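Local coordinates for protein type III effector XopAI (Xanthomonas citri, PDB 6K93) that probably binds arginine-containing peptides through a domain with the mono-ADP-ribosyltransferase fold, as an effector delivered into plant cells by type III secretion, at residues D109-R114 against A206-P211; E118-F123 against Y162-D167. All blocks are in the same frame, centred on the assembly; numbering follows the deposited sequence.

Overall arrangement
Both contacts lie in the helical part of the mono-ADP-ribosyltransferase fold, their centres about 13 Å apart. Contact 1 sets the turn after helix 95-109 against the C-terminal end of helix 194-209, its centre about 12 Å from that of the chain; contact 2 joins helix 117-128 to the start of helix 165-174, its centre about 14 Å from that of the chain. Along the sequence contact 2 is nested within the loop that contact 1 closes. They also touch directly: Ala-206 CB lies 3.3 Å from Asp-167 O, and Met-163 SD packs 3.7 Å from Leu-210 N. Helices 165-174 and 194-209, consecutive helices of the chain, thus connect the two contacts.

Contact 1: residues D109-R114 against A206-P211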
loop_
_atom_site.group_PDB
_atom_site.type_symbol
_atom_site.label_atom_id
_atom_site.label_comp_id
_atom_site.label_asym_id
_atom_site.label_seq_id
_atom_site.Cartn_x
_atom_site.Cartn_y
_atom_site.Cartn_z
ATOM N N ASP A 109 10.090 8.601 10.197
ATOM C CA ASP A 109 8.865 8.839 10.936
ATOM C C ASP A 109 8.264 7.558 11.489
ATOM O O ASP A 109 7.557 7.613 12.503
ATOM C CB ASP A 109 7.838 9.529 10.044
ATOM C CG ASP A 109 8.204 10.972 9.729
ATOM O OD1 ASP A 109 9.301 11.409 10.135
ATOM O OD2 ASP A 109 7.401 11.652 9.064
ATOM N N GLY A 110 8.543 6.420 10.867
ATOM C CA GLY A 110 7.990 5.159 11.333
ATOM C C GLY A 110 6.493 5.232 11.517
ATOM O O GLY A 110 5.757 5.689 10.641
ATOM N N ALA A 111 6.020 4.780 12.677
ATOM C CA ALA A 111 4.585 4.736 12.942
ATOM C C ALA A 111 3.958 6.112 13.118
ATOM O O ALA A 111 2.726 6.205 13.213
ATOM C CB ALA A 111 4.306 3.891 14.189
ATOM N N GLN A 112 4.752 7.180 13.154
ATOM C CA GLN A 112 4.203 8.523 13.251
ATOM C C GLN A 112 4.030 9.186 11.887
ATOM O O GLN A 112 3.644 10.359 11.821
ATOM C CB GLN A 112 5.103 9.389 14.143
ATOM C CG GLN A 112 5.500 8.711 15.472
ATOM C CD GLN A 112 4.327 8.055 16.203
ATOM O OE1 GLN A 112 4.408 6.891 16.613
ATOM N NE2 GLN A 112 3.237 8.798 16.372
ATOM N N PHE A 113 4.304 8.457 10.803
ATOM C CA PHE A 113 4.084 8.983 9.459
ATOM C C PHE A 113 2.627 9.389 9.283
ATOM O O PHE A 113 1.726 8.610 9.576
ATOM C CB PHE A 113 4.464 7.916 8.415
ATOM C CG PHE A 113 4.452 8.427 6.993
ATOM C CD1 PHE A 113 3.261 8.660 6.330
ATOM C CD2 PHE A 113 5.636 8.647 6.319
ATOM C CE1 PHE A 113 3.251 9.139 5.055
ATOM C CE2 PHE A 113 5.628 9.121 5.016
ATOM C CZ PHE A 113 4.434 9.362 4.390
ATOM N N ARG A 114 2.396 10.601 8.786
ATOM C CA ARG A 114 1.046 11.059 8.502
ATOM C C ARG A 114 1.017 11.920 7.246
ATOM O O ARG A 114 1.877 12.786 7.047
ATOM C CB ARG A 114 0.472 11.894 9.674
ATOM C CG ARG A 114 0.337 11.168 11.001
ATOM C CD ARG A 114 -0.802 10.139 10.958
ATOM N NE ARG A 114 -1.072 9.528 12.246
ATOM C CZ ARG A 114 -0.382 8.522 12.773
ATOM N NH1 ARG A 114 0.658 8.005 12.150
ATOM N NH2 ARG A 114 -0.738 8.018 13.965
ATOM N N ALA A 206 -2.456 5.905 6.299
ATOM C CA ALA A 206 -3.582 5.108 6.768
ATOM C C ALA A 206 -3.102 3.932 7.603
ATOM O O ALA A 206 -3.669 3.626 8.659
ATOM C CB ALA A 206 -4.397 4.607 5.591
ATOM N N LEU A 207 -2.082 3.224 7.119
ATOM C CA LEU A 207 -1.632 2.019 7.808
ATOM C C LEU A 207 -1.053 2.327 9.173
ATOM O O LEU A 207 -1.220 1.527 10.109
ATOM C CB LEU A 207 -0.630 1.263 6.948
ATOM C CG LEU A 207 -1.242 0.659 5.666
ATOM C CD1 LEU A 207 -0.131 0.189 4.738
ATOM C CD2 LEU A 207 -2.169 -0.497 5.984
ATOM N N HIS A 208 -0.393 3.469 9.326
ATOM C CA HIS A 208 0.189 3.803 10.610
ATOM C C HIS A 208 -0.763 4.558 11.521
ATOM O O HIS A 208 -0.465 4.703 12.710
ATOM C CB HIS A 208 1.472 4.616 10.403
ATOM C CG HIS A 208 2.625 3.795 9.928
ATOM N ND1 HIS A 208 3.062 2.673 10.604
ATOM C CD2 HIS A 208 3.426 3.912 8.839
ATOM C CE1 HIS A 208 4.085 2.146 9.960
ATOM N NE2 HIS A 208 4.328 2.880 8.890
ATOM N N SER A 209 -1.905 5.016 11.014
ATOM C CA SER A 209 -2.855 5.709 11.862
ATOM C C SER A 209 -4.020 4.822 12.287
ATOM O O SER A 209 -4.683 5.150 13.278
ATOM C CB SER A 209 -3.365 6.972 11.171
ATOM O OG SER A 209 -3.992 6.725 9.962
ATOM N N LEU A 210 -4.263 3.692 11.604
ATOM C CA LEU A 210 -5.297 2.764 12.052
ATOM C C LEU A 210 -5.031 2.370 13.500
ATOM O O LEU A 210 -3.877 2.123 13.870
ATOM C CB LEU A 210 -5.328 1.490 11.205
ATOM C CG LEU A 210 -6.055 1.600 9.863
ATOM C CD1 LEU A 210 -5.847 0.370 9.023
ATOM C CD2 LEU A 210 -7.558 1.889 10.032
ATOM N N PRO A 211 -6.059 2.278 14.339
ATOM C CA PRO A 211 -5.821 1.873 15.727
ATOM C C PRO A 211 -5.363 0.424 15.828
ATOM O O PRO A 211 -5.514 -0.387 14.902
ATOM C CB PRO A 211 -7.169 2.093 16.417
ATOM C CG PRO A 211 -8.181 2.237 15.329
ATOM C CD PRO A 211 -7.457 2.659 14.070
#
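The imidazole of His-208 packs with one face against the turn formed by Gly-110 and Ala-111, and this is the close-packed part of the contact. Ala-111 CA sits over the ring face, 3.8 Å from the centroid of the His-208 ring, in a CH-pi contact. The carbonyl of Gly-110 meets the same ring, displaced toward its rim, with Gly-110 O 3.4 Å from His-208 CD2. Ala-111 O adds a contact at 3.5 Å to His-208 CB. The His-208 side chain leaves the helix with CG beside its own backbone N (chi1 -74°), which carries the ring toward the turn. Of the Phe-113 side chain, CB comes nearest the imidazole; its ring leads away onto Leu-102 and Val-106 of helix 95-109.

The solvent side, built on the exposed Arg-114, buries less surface. Bent at chi2 (-72°), this chain doubles back so that NH1 bonds two carbonyls of its own segment: Arg-114 NH1 to Ala-111 O at 2.9 Å, and Arg-114 NH1 to Phe-113 O, also 2.9 Å. Both acceptors lie close to the guanidinium plane, yet NH1 stands above the carbonyl plane of Phe-113. One face of the group rests on Ser-209, whose CB is 3.6 Å from Arg-114 NE, while the carbonyl oxygen of His-208 approaches obliquely, 3.5 Å from Arg-114 NH1. Ser-209 OG turns instead to Ser-205 O, within its own helix.

The paired bonds restrict rotation of the guanidinium and tie the turn to itself, while its contacts with the helix end rely on packing. Carbonyl oxygens at the C-terminus of helix 194-209 would probably provide a favourable electrostatic setting for the positive charge of Arg-114.

Contact 2: residues E118-F123 against Y162-D167; sequences EERKQF and YMATED
Arg-120 reaches from helix 117-128 across the first turn of helix 165-174, and every carbon of its chain down to CD touches that turn. Its CB packs on the aliphatic part of Glu-166, 3.9 Å from Glu-166 CB. CG touches both Glu-166 CB and Asp-167 OD1, each at the limit of contact. At CD the packing tightens: Arg-120 CD meets Glu-166 OE1 at 3.4 Å as well as Ala-164 CB at 3.6 Å. The chain then bends at chi3 (-66°), turning the guanidinium so that one face lies over the Ala-164 methyl group, with Arg-120 CZ and NH1 each 4.0 Å from Ala-164 CB.

NE forms a long salt bridge, 3.4 Å from Arg-120 NE to Glu-166 OE1. The two side chains cross at about a right angle, and their flat groups are inclined by 39°. Water 1 reinforces the pairing: lying in the guanidinium plane, it accepts from Arg-120 NE at 2.9 Å and donates to Glu-166 OE2, also at 2.9 Å. NE thus takes part in both the ion pair and the water bridge.

Beyond this polar pair, the Phe-123 ring approaches the backbone, with CE2 3.5 Å from Glu-166 O, and also meets Phe-199 edge-to-face. Asp-167 turns its polar end to other partners, accepting from Ser-115 through OD1 and from Ser-205 through OD2.

Ala-164 occupies the N-cap position, so Arg-120 packs where helix 165-174 begins. An ion pair at the partly exposed margin and an aromatic ring turned inward together make an interhelical packing contact within the helical part of this mono-ADP-ribosyltransferase fold.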
loop_
_atom_site.group_PDB
_atom_site.type_symbol
_atom_site.label_atom_id
_atom_site.label_comp_id
_atom_site.label_asym_id
_atom_site.label_seq_id
_atom_site.Cartn_x
_atom_site.Cartn_y
_atom_site.Cartn_z
ATOM N N GLU A 118 -2.362 18.906 2.255
ATOM C CA GLU A 118 -1.898 19.105 0.887
ATOM C C GLU A 118 -1.623 17.769 0.190
ATOM O O GLU A 118 -1.990 17.577 -0.972
ATOM C CB GLU A 118 -0.650 19.994 0.942
ATOM C CG GLU A 118 -0.921 21.441 1.462
ATOM C CD GLU A 118 -1.253 21.569 2.953
ATOM O OE1 GLU A 118 -0.881 20.695 3.777
ATOM O OE2 GLU A 118 -1.894 22.579 3.316
ATOM N N GLU A 119 -1.025 16.810 0.900
ATOM C CA GLU A 119 -0.783 15.489 0.313
ATOM C C GLU A 119 -2.082 14.750 0.025
ATOM O O GLU A 119 -2.162 13.988 -0.949
ATOM C CB GLU A 119 0.124 14.677 1.246
ATOM C CG GLU A 119 1.536 15.234 1.246
ATOM C CD GLU A 119 2.426 14.755 2.390
ATOM O OE1 GLU A 119 1.924 14.157 3.340
ATOM O OE2 GLU A 119 3.655 15.022 2.299
ATOM N N ARG A 120 -3.095 14.920 0.879
ATOM C CA ARG A 120 -4.383 14.291 0.618
ATOM C C ARG A 120 -5.032 14.863 -0.635
ATOM O O ARG A 120 -5.661 14.121 -1.396
ATOM C CB ARG A 120 -5.272 14.431 1.856
ATOM C CG ARG A 120 -4.629 13.723 3.037
ATOM C CD ARG A 120 -5.570 13.511 4.198
ATOM N NE ARG A 120 -6.037 14.721 4.864
ATOM C CZ ARG A 120 -5.476 15.255 5.942
ATOM N NH1 ARG A 120 -4.384 14.717 6.460
ATOM N NH2 ARG A 120 -5.998 16.343 6.474
ATOM N N LYS A 121 -4.866 16.170 -0.877
ATOM C CA LYS A 121 -5.394 16.774 -2.095
ATOM C C LYS A 121 -4.600 16.306 -3.312
ATOM O O LYS A 121 -5.166 16.100 -4.391
ATOM C CB LYS A 121 -5.359 18.300 -1.976
ATOM C CG LYS A 121 -6.190 19.023 -3.026
ATOM C CD LYS A 121 -5.785 20.490 -3.108
ATOM C CE LYS A 121 -6.076 21.238 -1.814
ATOM N NZ LYS A 121 -6.015 22.712 -2.019
ATOM N N GLN A 122 -3.283 16.125 -3.155
ATOM C CA GLN A 122 -2.475 15.549 -4.222
ATOM C C GLN A 122 -2.925 14.139 -4.539
ATOM O O GLN A 122 -3.007 13.755 -5.706
ATOM C CB GLN A 122 -1.000 15.570 -3.836
ATOM C CG GLN A 122 -0.389 16.961 -3.927
ATOM C CD GLN A 122 0.858 17.144 -3.088
ATOM O OE1 GLN A 122 1.325 16.240 -2.404
ATOM N NE2 GLN A 122 1.418 18.350 -3.154
ATOM N N PHE A 123 -3.235 13.351 -3.507
ATOM C CA PHE A 123 -3.721 11.999 -3.757
ATOM C C PHE A 123 -5.066 12.033 -4.498
ATOM O O PHE A 123 -5.303 11.257 -5.434
ATOM C CB PHE A 123 -3.822 11.232 -2.427
ATOM C CG PHE A 123 -4.615 9.966 -2.519
ATOM C CD1 PHE A 123 -4.279 8.998 -3.448
ATOM C CD2 PHE A 123 -5.699 9.741 -1.686
ATOM C CE1 PHE A 123 -5.015 7.846 -3.570
ATOM C CE2 PHE A 123 -6.438 8.581 -1.799
ATOM C CZ PHE A 123 -6.107 7.630 -2.735
ATOM N N TYR A 162 -10.569 9.469 14.138
ATOM C CA TYR A 162 -9.390 10.300 13.956
ATOM C C TYR A 162 -8.727 10.088 12.607
ATOM O O TYR A 162 -7.817 10.853 12.261
ATOM C CB TYR A 162 -8.382 10.040 15.078
ATOM C CG TYR A 162 -8.996 10.227 16.437
ATOM C CD1 TYR A 162 -9.388 11.476 16.864
ATOM C CD2 TYR A 162 -9.212 9.145 17.259
ATOM C CE1 TYR A 162 -9.968 11.646 18.100
ATOM C CE2 TYR A 162 -9.796 9.301 18.489
ATOM C CZ TYR A 162 -10.174 10.562 18.896
ATOM O OH TYR A 162 -10.758 10.716 20.135
ATOM N N MET A 163 -9.158 9.077 11.855
ATOM C CA MET A 163 -8.596 8.832 10.537
ATOM C C MET A 163 -8.958 9.956 9.589
ATOM O O MET A 163 -10.081 10.466 9.617
ATOM C CB MET A 163 -9.125 7.526 9.959
ATOM C CG MET A 163 -8.836 6.303 10.780
ATOM S SD MET A 163 -7.095 5.916 10.863
ATOM C CE MET A 163 -6.700 5.430 9.154
ATOM N N ALA A 164 -8.008 10.321 8.721
ATOM C CA ALA A 164 -8.319 11.215 7.617
ATOM C C ALA A 164 -9.114 10.456 6.578
ATOM O O ALA A 164 -8.746 9.349 6.221
ATOM C CB ALA A 164 -7.040 11.779 7.017
ATOM N N THR A 165 -10.202 11.038 6.087
ATOM C CA THR A 165 -11.061 10.300 5.170
ATOM C C THR A 165 -10.298 9.871 3.929
ATOM O O THR A 165 -10.495 8.752 3.436
ATOM C CB THR A 165 -12.266 11.151 4.790
ATOM O OG1 THR A 165 -12.910 11.591 5.985
ATOM C CG2 THR A 165 -13.251 10.378 3.957
ATOM N N GLU A 166 -9.436 10.752 3.391
ATOM C CA GLU A 166 -8.693 10.399 2.193
ATOM C C GLU A 166 -7.694 9.271 2.452
ATOM O O GLU A 166 -7.367 8.513 1.541
ATOM C CB GLU A 166 -7.941 11.615 1.664
ATOM C CG GLU A 166 -8.832 12.764 1.234
ATOM C CD GLU A 166 -9.162 13.730 2.366
ATOM O OE1 GLU A 166 -8.952 13.432 3.551
ATOM O OE2 GLU A 166 -9.632 14.849 2.029
ATOM N N ASP A 167 -7.170 9.142 3.666
ATOM C CA ASP A 167 -6.296 8.011 3.962
ATOM C C ASP A 167 -7.074 6.700 3.891
ATOM O O ASP A 167 -6.569 5.702 3.367
ATOM C CB ASP A 167 -5.667 8.170 5.341
ATOM C CG ASP A 167 -4.587 9.229 5.394
ATOM O OD1 ASP A 167 -4.138 9.782 4.347
ATOM O OD2 ASP A 167 -4.163 9.532 6.538
HETATM O O HOH W 1 -8.041 16.533 3.689
#